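PDB 4KRR: Wnt inhibitor of Dorsal protein, which probably acts as a secreted Wnt-family ligand of frizzled receptors, the chain here comprising its N-terminal domain and linker. Local coordinates for residues V67-L70 with T71-A75. Residues are numbered along the deposited sequence; the frame is centred on the assembly and turned at random.
Sequences VHTL and TKDCA. With NA (sodium ion), chain F.
Thr71 grips the carbonyl of Val67 twice, with its backbone N and with its hydroxyl, on the last turns of the alpha-helix spanning residues 53-75 in the N-terminal domain of this Wnt. The amide bond is 2.8 Å from Thr71 N to Val67 O and nearly straight (162° at the hydrogen); the hydroxyl donates over 2.7 Å from Thr71 OG1 to the same oxygen, from above the carbonyl plane. The two donors arrive from opposite faces of that plane. Chi1 of -56° sets OG1 beside its own backbone N, which lets the side chain turn back along the helix and satisfy this buried hydroxyl internally.

One residue on, Lys72 N bonds to His68 O, and the extended lysine chain passes the imidazole, its CD 4.4 Å from His68 CE1 at an oblique approach. Thr69 and Asp73 run side by side, CG2 of Thr69 lying 4.0 Å from OD2 of Asp73, while their backbones join through Asp73 N and Thr69 O (2.9 Å). Leu70 meets the sulfur of Cys74, CD1 to SG 3.8 Å.

Outside these turns, Lys14 of helix 8-26 forms a salt bridge with Asp73, His68 NE2 bonds to Lys156 O, and helix 97-107 covers Val67, Leu70 and Thr71. The helix end is tied down covalently by the disulfide from Cys74 to Cys82. Beside that link a sodium ion whose site is completed by Ile79 O and Cys82 is held by the carbonyl oxygen of Cys74, 2.7 Å from O to the metal.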
loop_
_atom_site.group_PDB
_atom_site.type_symbol
_atom_site.label_atom_id
_atom_site.label_comp_id
_atom_site.label_asym_id
_atom_site.label_seq_id
_atom_site.Cartn_x
_atom_site.Cartn_y
_atom_site.Cartn_z
ATOM N N VAL A 67 1.947 -0.117 -5.052
ATOM C CA VAL A 67 3.273 -0.689 -4.830
ATOM C C VAL A 67 3.236 -2.218 -4.894
ATOM O O VAL A 67 4.134 -2.849 -5.453
ATOM C CB VAL A 67 3.876 -0.218 -3.486
ATOM C CG1 VAL A 67 5.193 -0.928 -3.206
ATOM C CG2 VAL A 67 4.075 1.296 -3.494
ATOM N N HIS A 68 2.184 -2.805 -4.328
ATOM C CA HIS A 68 1.987 -4.249 -4.382
ATOM C C HIS A 68 1.860 -4.708 -5.831
ATOM O O HIS A 68 2.422 -5.731 -6.222
ATOM C CB HIS A 68 0.736 -4.644 -3.591
ATOM C CG HIS A 68 0.558 -6.123 -3.426
ATOM N ND1 HIS A 68 0.035 -6.927 -4.417
ATOM C CD2 HIS A 68 0.815 -6.940 -2.377
ATOM C CE1 HIS A 68 -0.013 -8.175 -3.988
ATOM N NE2 HIS A 68 0.452 -8.211 -2.753
ATOM N N THR A 69 1.120 -3.939 -6.623
ATOM C CA THR A 69 0.932 -4.249 -8.035
ATOM C C THR A 69 2.252 -4.126 -8.788
ATOM O O THR A 69 2.604 -4.994 -9.588
ATOM C CB THR A 69 -0.117 -3.321 -8.682
ATOM O OG1 THR A 69 -1.377 -3.487 -8.020
ATOM C CG2 THR A 69 -0.282 -3.642 -10.161
ATOM N N LEU A 70 2.981 -3.046 -8.518
ATOM C CA LEU A 70 4.254 -2.781 -9.180
ATOM C C LEU A 70 5.308 -3.822 -8.816
ATOM O O LEU A 70 6.054 -4.291 -9.675
ATOM C CB LEU A 70 4.757 -1.376 -8.836
ATOM C CG LEU A 70 6.119 -0.984 -9.410
ATOM C CD1 LEU A 70 6.109 -1.075 -10.929
ATOM C CD2 LEU A 70 6.521 0.413 -8.953
ATOM N N THR A 71 5.365 -4.178 -7.537
ATOM C CA THR A 71 6.300 -5.192 -7.063
ATOM C C THR A 71 6.019 -6.543 -7.717
ATOM O O THR A 71 6.934 -7.219 -8.197
ATOM C CB THR A 71 6.211 -5.361 -5.537
ATOM O OG1 THR A 71 6.430 -4.098 -4.900
ATOM C CG2 THR A 71 7.245 -6.365 -5.045
ATOM N N LYS A 72 4.746 -6.924 -7.737
ATOM C CA LYS A 72 4.337 -8.219 -8.271
ATOM C C LYS A 72 4.563 -8.307 -9.775
ATOM O O LYS A 72 5.106 -9.294 -10.272
ATOM C CB LYS A 72 2.868 -8.494 -7.938
ATOM C CG LYS A 72 2.393 -9.889 -8.302
ATOM C CD LYS A 72 0.972 -10.132 -7.817
ATOM C CE LYS A 72 0.531 -11.562 -8.086
ATOM N NZ LYS A 72 -0.856 -11.821 -7.609
ATOM N N ASP A 73 4.150 -7.271 -10.497
ATOM C CA ASP A 73 4.286 -7.248 -11.950
ATOM C C ASP A 73 5.744 -7.236 -12.398
ATOM O O ASP A 73 6.084 -7.811 -13.433
ATOM C CB ASP A 73 3.529 -6.061 -12.545
ATOM C CG ASP A 73 2.026 -6.249 -12.498
ATOM O OD1 ASP A 73 1.551 -7.034 -11.650
ATOM O OD2 ASP A 73 1.322 -5.614 -13.309
ATOM N N CYS A 74 6.602 -6.581 -11.621
ATOM C CA CYS A 74 8.032 -6.567 -11.910
ATOM C C CYS A 74 8.611 -7.970 -11.802
ATOM O O CYS A 74 9.372 -8.407 -12.664
ATOM C CB CYS A 74 8.774 -5.626 -10.957
ATOM S SG CYS A 74 8.680 -3.874 -11.401
ATOM N N ALA A 75 8.239 -8.671 -10.736
ATOM C CA ALA A 75 8.705 -10.033 -10.514
ATOM C C ALA A 75 8.178 -10.976 -11.590
ATOM O O ALA A 75 8.856 -11.924 -11.983
ATOM C CB ALA A 75 8.293 -10.513 -9.135
HETATM NA NA NA F . 9.213 -7.216 -15.066
#